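Local coordinates for protein-glutamate methylesterase/protein-glutamine glutaminase (Thermotoga maritima, PDB 3SFT), which removes methyl groups from methylglutamate residues of chemoreceptors and probably deamidates specific receptor glutamines during chemotaxis, the chain here being its catalytic domain, at residues K147-T160 with Y175-L189. Numbering follows the deposited sequence.
Sequences KFYGGTVIAEDKET and YADYVLPAYKIPEKL
Lys147 NZ grips Asp177 in a salt bridge, 2.8 Å from OD2 on its syn side. From CB the lysine chain bends twice (chi2 -50°, chi3 -54°): CG and CD pass the Tyr175 carbonyl oxygen, CE nears both carboxylate oxygens, and NZ also donates at 2.8 Å to the carbonyl O of Gly151, whose N takes part in the Schellman motif that ends helix 140-148. The anti lone pair of Asp177 OD2 takes Val153 N, 2.8 Å away. With an alanine at Lys147, the Asp177 carboxylate would probably lose its lysine countercharge and Gly151 O this donor. Beyond, strands 152-156 and 178-180 pair in parallel, Ala155 N giving Tyr178 O a nearly straight bond (178°). Ile154 sets CG1 against Tyr178 CD2 at 3.9 Å, while its CD1 reaches Lys188 CG and Leu189 CD2. At the far end Thr160 OG1 accepts from Ala182 N at 2.8 Å and donates to Glu156 OE2, which Ser21 also binds. Strand 178-180 is one edge strand of the seven-stranded parallel sheet, reached from strand 152-156 by a beta-alpha-beta crossover through helix 166-172, which covers Ala155 and Val179; helix segment 185-189 runs nearly antiparallel to strand 152-156 over the face with Ile154 and Tyr178.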
loop_
_atom_site.group_PDB
_atom_site.type_symbol
_atom_site.label_atom_id
_atom_site.label_comp_id
_atom_site.label_asym_id
_atom_site.label_seq_id
_atom_site.Cartn_x
_atom_site.Cartn_y
_atom_site.Cartn_z
ATOM N N LYS A 147 -12.866 -4.842 1.457
ATOM C CA LYS A 147 -14.283 -4.661 1.175
ATOM C C LYS A 147 -15.156 -5.363 2.213
ATOM O O LYS A 147 -16.190 -4.834 2.612
ATOM C CB LYS A 147 -14.636 -5.143 -0.239
ATOM C CG LYS A 147 -13.987 -4.342 -1.369
ATOM C CD LYS A 147 -14.172 -2.828 -1.206
ATOM C CE LYS A 147 -15.636 -2.449 -1.051
ATOM N NZ LYS A 147 -15.781 -0.974 -0.919
ATOM N N PHE A 148 -14.728 -6.544 2.654
ATOM C CA PHE A 148 -15.462 -7.312 3.665
ATOM C C PHE A 148 -15.652 -6.471 4.937
ATOM O O PHE A 148 -16.672 -6.591 5.619
ATOM C CB PHE A 148 -14.715 -8.615 3.994
ATOM C CG PHE A 148 -15.424 -9.495 4.993
ATOM C CD1 PHE A 148 -16.433 -10.364 4.583
ATOM C CD2 PHE A 148 -15.086 -9.453 6.348
ATOM C CE1 PHE A 148 -17.100 -11.179 5.507
ATOM C CE2 PHE A 148 -15.743 -10.260 7.279
ATOM C CZ PHE A 148 -16.753 -11.126 6.859
ATOM N N TYR A 149 -14.685 -5.603 5.230
ATOM C CA TYR A 149 -14.745 -4.744 6.408
ATOM C C TYR A 149 -15.267 -3.330 6.128
ATOM O O TYR A 149 -15.142 -2.438 6.967
ATOM C CB TYR A 149 -13.380 -4.681 7.094
ATOM C CG TYR A 149 -13.054 -5.926 7.885
ATOM C CD1 TYR A 149 -13.812 -6.277 9.003
ATOM C CD2 TYR A 149 -12.003 -6.761 7.513
ATOM C CE1 TYR A 149 -13.533 -7.426 9.730
ATOM C CE2 TYR A 149 -11.715 -7.918 8.234
ATOM C CZ TYR A 149 -12.485 -8.242 9.342
ATOM O OH TYR A 149 -12.209 -9.382 10.063
ATOM N N GLY A 150 -15.844 -3.124 4.947
ATOM C CA GLY A 150 -16.387 -1.818 4.615
ATOM C C GLY A 150 -15.387 -0.765 4.181
ATOM O O GLY A 150 -15.726 0.415 4.099
ATOM N N GLY A 151 -14.154 -1.185 3.908
ATOM C CA GLY A 151 -13.135 -0.251 3.462
ATOM C C GLY A 151 -13.338 0.179 2.017
ATOM O O GLY A 151 -14.323 -0.203 1.375
ATOM N N THR A 152 -12.376 0.932 1.492
ATOM C CA THR A 152 -12.433 1.454 0.133
ATOM C C THR A 152 -11.240 0.966 -0.696
ATOM O O THR A 152 -10.111 0.917 -0.209
ATOM C CB THR A 152 -12.452 3.004 0.163
ATOM O OG1 THR A 152 -13.643 3.452 0.831
ATOM C CG2 THR A 152 -12.414 3.581 -1.247
ATOM N N VAL A 153 -11.490 0.653 -1.962
ATOM C CA VAL A 153 -10.439 0.149 -2.842
ATOM C C VAL A 153 -10.259 0.950 -4.132
ATOM O O VAL A 153 -11.226 1.292 -4.815
ATOM C CB VAL A 153 -10.693 -1.333 -3.198
ATOM C CG1 VAL A 153 -9.660 -1.832 -4.198
ATOM C CG2 VAL A 153 -10.684 -2.182 -1.939
ATOM N N ILE A 154 -9.004 1.243 -4.452
ATOM C CA ILE A 154 -8.658 1.973 -5.659
ATOM C C ILE A 154 -7.719 1.120 -6.509
ATOM O O ILE A 154 -6.718 0.603 -6.017
ATOM C CB ILE A 154 -7.951 3.307 -5.334
ATOM C CG1 ILE A 154 -8.886 4.229 -4.552
ATOM C CG2 ILE A 154 -7.509 3.989 -6.614
ATOM C CD1 ILE A 154 -8.190 5.456 -3.969
ATOM N N ALA A 155 -8.074 0.940 -7.776
ATOM C CA ALA A 155 -7.249 0.171 -8.702
ATOM C C ALA A 155 -6.695 1.127 -9.746
ATOM O O ALA A 155 -7.398 2.034 -10.193
ATOM C CB ALA A 155 -8.067 -0.912 -9.371
ATOM N N GLU A 156 -5.430 0.942 -10.110
ATOM C CA GLU A 156 -4.805 1.798 -11.104
ATOM C C GLU A 156 -5.322 1.480 -12.506
ATOM O O GLU A 156 -5.401 0.314 -12.908
ATOM C CB GLU A 156 -3.277 1.678 -11.059
ATOM C CG GLU A 156 -2.561 2.646 -12.025
ATOM C CD GLU A 156 -1.037 2.590 -11.938
ATOM O OE1 GLU A 156 -0.497 1.766 -11.180
ATOM O OE2 GLU A 156 -0.368 3.378 -12.640
ATOM N N ASP A 157 -5.720 2.528 -13.221
ATOM C CA ASP A 157 -6.228 2.417 -14.581
ATOM C C ASP A 157 -5.105 1.963 -15.518
ATOM O O ASP A 157 -3.937 2.316 -15.326
ATOM C CB ASP A 157 -6.779 3.781 -15.030
ATOM C CG ASP A 157 -7.461 3.728 -16.384
ATOM O OD1 ASP A 157 -8.707 3.676 -16.425
ATOM O OD2 ASP A 157 -6.755 3.744 -17.409
ATOM N N LYS A 158 -5.474 1.196 -16.538
ATOM C CA LYS A 158 -4.529 0.670 -17.526
ATOM C C LYS A 158 -3.652 1.747 -18.172
ATOM O O LYS A 158 -2.519 1.479 -18.573
ATOM C CB LYS A 158 -5.291 -0.091 -18.621
ATOM C CG LYS A 158 -4.393 -0.853 -19.586
ATOM C CD LYS A 158 -5.191 -1.544 -20.683
ATOM C CE LYS A 158 -4.283 -2.344 -21.608
ATOM N NZ LYS A 158 -3.647 -3.501 -20.917
ATOM N N GLU A 159 -4.178 2.963 -18.268
ATOM C CA GLU A 159 -3.454 4.081 -18.873
ATOM C C GLU A 159 -2.031 4.275 -18.347
ATOM O O GLU A 159 -1.077 4.356 -19.126
ATOM C CB GLU A 159 -4.240 5.380 -18.673
ATOM C CG GLU A 159 -3.561 6.623 -19.246
ATOM C CD GLU A 159 -4.273 7.916 -18.878
ATOM O OE1 GLU A 159 -5.509 7.905 -18.686
ATOM O OE2 GLU A 159 -3.587 8.953 -18.783
ATOM N N THR A 160 -1.893 4.333 -17.027
ATOM C CA THR A 160 -0.593 4.559 -16.411
ATOM C C THR A 160 0.184 3.316 -15.972
ATOM O O THR A 160 1.293 3.433 -15.457
ATOM C CB THR A 160 -0.721 5.545 -15.234
ATOM O OG1 THR A 160 -1.718 5.077 -14.318
ATOM C CG2 THR A 160 -1.128 6.925 -15.744
ATOM N N TYR A 175 -14.031 -5.707 -6.833
ATOM C CA TYR A 175 -13.567 -5.076 -5.595
ATOM C C TYR A 175 -13.152 -3.614 -5.699
ATOM O O TYR A 175 -12.955 -2.956 -4.673
ATOM C CB TYR A 175 -12.412 -5.872 -4.981
ATOM C CG TYR A 175 -12.760 -7.293 -4.600
ATOM C CD1 TYR A 175 -14.050 -7.631 -4.173
ATOM C CD2 TYR A 175 -11.802 -8.302 -4.666
ATOM C CE1 TYR A 175 -14.372 -8.937 -3.824
ATOM C CE2 TYR A 175 -12.115 -9.612 -4.320
ATOM C CZ TYR A 175 -13.402 -9.920 -3.900
ATOM O OH TYR A 175 -13.707 -11.210 -3.546
ATOM N N ALA A 176 -13.016 -3.105 -6.921
ATOM C CA ALA A 176 -12.602 -1.720 -7.109
ATOM C C ALA A 176 -13.738 -0.704 -7.020
ATOM O O ALA A 176 -14.753 -0.831 -7.697
ATOM C CB ALA A 176 -11.855 -1.561 -8.439
ATOM N N ASP A 177 -13.569 0.288 -6.154
ATOM C CA ASP A 177 -14.558 1.349 -6.008
ATOM C C ASP A 177 -14.186 2.453 -6.991
ATOM O O ASP A 177 -15.045 3.196 -7.451
ATOM C CB ASP A 177 -14.564 1.910 -4.582
ATOM C CG ASP A 177 -14.986 0.885 -3.555
ATOM O OD1 ASP A 177 -16.115 0.364 -3.655
ATOM O OD2 ASP A 177 -14.185 0.597 -2.645
ATOM N N TYR A 178 -12.894 2.543 -7.298
ATOM C CA TYR A 178 -12.365 3.536 -8.227
ATOM C C TYR A 178 -11.281 2.921 -9.109
ATOM O O TYR A 178 -10.488 2.091 -8.657
ATOM C CB TYR A 178 -11.746 4.719 -7.468
ATOM C CG TYR A 178 -12.688 5.426 -6.527
ATOM C CD1 TYR A 178 -13.599 6.375 -6.997
ATOM C CD2 TYR A 178 -12.680 5.140 -5.162
ATOM C CE1 TYR A 178 -14.479 7.021 -6.130
ATOM C CE2 TYR A 178 -13.556 5.778 -4.289
ATOM C CZ TYR A 178 -14.451 6.715 -4.779
ATOM O OH TYR A 178 -15.329 7.328 -3.913
ATOM N N VAL A 179 -11.282 3.309 -10.378
ATOM C CA VAL A 179 -10.279 2.860 -11.337
ATOM C C VAL A 179 -9.725 4.186 -11.833
ATOM O O VAL A 179 -10.402 4.916 -12.556
ATOM C CB VAL A 179 -10.911 2.062 -12.497
ATOM C CG1 VAL A 179 -9.825 1.617 -13.473
ATOM C CG2 VAL A 179 -11.650 0.841 -11.945
ATOM N N LEU A 180 -8.512 4.519 -11.406
ATOM C CA LEU A 180 -7.918 5.805 -11.757
ATOM C C LEU A 180 -6.475 5.765 -12.224
ATOM O O LEU A 180 -5.678 4.961 -11.745
ATOM C CB LEU A 180 -7.970 6.727 -10.534
ATOM C CG LEU A 180 -9.308 7.017 -9.850
ATOM C CD1 LEU A 180 -9.046 7.513 -8.444
ATOM C CD2 LEU A 180 -10.097 8.041 -10.646
ATOM N N PRO A 181 -6.122 6.632 -13.188
ATOM C CA PRO A 181 -4.733 6.644 -13.652
ATOM C C PRO A 181 -3.936 7.153 -12.447
ATOM O O PRO A 181 -4.475 7.880 -11.612
ATOM C CB PRO A 181 -4.767 7.641 -14.810
ATOM C CG PRO A 181 -5.921 8.538 -14.480
ATOM C CD PRO A 181 -6.951 7.559 -13.974
ATOM N N ALA A 182 -2.686 6.726 -12.326
ATOM C CA ALA A 182 -1.845 7.095 -11.187
ATOM C C ALA A 182 -1.897 8.554 -10.750
ATOM O O ALA A 182 -2.021 8.834 -9.558
ATOM C CB ALA A 182 -0.405 6.670 -11.437
ATOM N N TYR A 183 -1.823 9.477 -11.706
ATOM C CA TYR A 183 -1.847 10.908 -11.400
ATOM C C TYR A 183 -3.134 11.427 -10.746
ATOM O O TYR A 183 -3.117 12.474 -10.093
ATOM C CB TYR A 183 -1.486 11.741 -12.642
ATOM C CG TYR A 183 -2.353 11.498 -13.865
ATOM C CD1 TYR A 183 -3.564 12.176 -14.034
ATOM C CD2 TYR A 183 -1.954 10.606 -14.859
ATOM C CE1 TYR A 183 -4.354 11.972 -15.163
ATOM C CE2 TYR A 183 -2.734 10.393 -15.989
ATOM C CZ TYR A 183 -3.934 11.081 -16.133
ATOM O OH TYR A 183 -4.714 10.877 -17.247
ATOM N N LYS A 184 -4.249 10.720 -10.928
ATOM C CA LYS A 184 -5.506 11.140 -10.306
ATOM C C LYS A 184 -5.717 10.501 -8.933
ATOM O O LYS A 184 -6.629 10.879 -8.198
ATOM C CB LYS A 184 -6.704 10.841 -11.210
ATOM C CG LYS A 184 -6.958 11.905 -12.276
ATOM C CD LYS A 184 -8.254 11.639 -13.024
ATOM C CE LYS A 184 -8.569 12.742 -14.035
ATOM N NZ LYS A 184 -8.853 14.054 -13.380
ATOM N N ILE A 185 -4.878 9.524 -8.603
ATOM C CA ILE A 185 -4.961 8.823 -7.325
ATOM C C ILE A 185 -4.687 9.724 -6.108
ATOM O O ILE A 185 -5.418 9.657 -5.125
ATOM C CB ILE A 185 -4.056 7.552 -7.319
ATOM C CG1 ILE A 185 -4.576 6.550 -8.358
ATOM C CG2 ILE A 185 -4.015 6.910 -5.931
ATOM C CD1 ILE A 185 -3.912 5.176 -8.306
ATOM N N PRO A 186 -3.641 10.577 -6.157
ATOM C CA PRO A 186 -3.337 11.467 -5.025
ATOM C C PRO A 186 -4.525 12.363 -4.694
ATOM O O PRO A 186 -4.838 12.599 -3.526
ATOM C CB PRO A 186 -2.194 12.325 -5.567
ATOM C CG PRO A 186 -1.524 11.443 -6.515
ATOM C CD PRO A 186 -2.649 10.761 -7.231
ATOM N N GLU A 187 -5.173 12.863 -5.740
ATOM C CA GLU A 187 -6.323 13.755 -5.601
ATOM C C GLU A 187 -7.483 13.035 -4.939
ATOM O O GLU A 187 -8.152 13.595 -4.073
ATOM C CB GLU A 187 -6.736 14.306 -6.974
ATOM C CG GLU A 187 -5.559 14.936 -7.738
ATOM C CD GLU A 187 -5.872 15.308 -9.183
ATOM O OE1 GLU A 187 -5.072 16.066 -9.769
ATOM O OE2 GLU A 187 -6.890 14.837 -9.738
ATOM N N LYS A 188 -7.700 11.782 -5.330
ATOM C CA LYS A 188 -8.775 10.986 -4.757
ATOM C C LYS A 188 -8.480 10.697 -3.285
ATOM O O LYS A 188 -9.376 10.776 -2.445
ATOM C CB LYS A 188 -8.960 9.688 -5.545
ATOM C CG LYS A 188 -10.058 8.773 -5.021
ATOM C CD LYS A 188 -11.406 9.478 -4.906
ATOM C CE LYS A 188 -11.953 9.899 -6.259
ATOM N NZ LYS A 188 -13.312 10.492 -6.124
ATOM N N LEU A 189 -7.220 10.385 -2.976
ATOM C CA LEU A 189 -6.818 10.095 -1.599
ATOM C C LEU A 189 -7.054 11.307 -0.704
ATOM O O LEU A 189 -7.584 11.175 0.401
ATOM C CB LEU A 189 -5.344 9.665 -1.527
ATOM C CG LEU A 189 -5.002 8.289 -2.115
ATOM C CD1 LEU A 189 -3.506 8.001 -1.969
ATOM C CD2 LEU A 189 -5.835 7.213 -1.421
#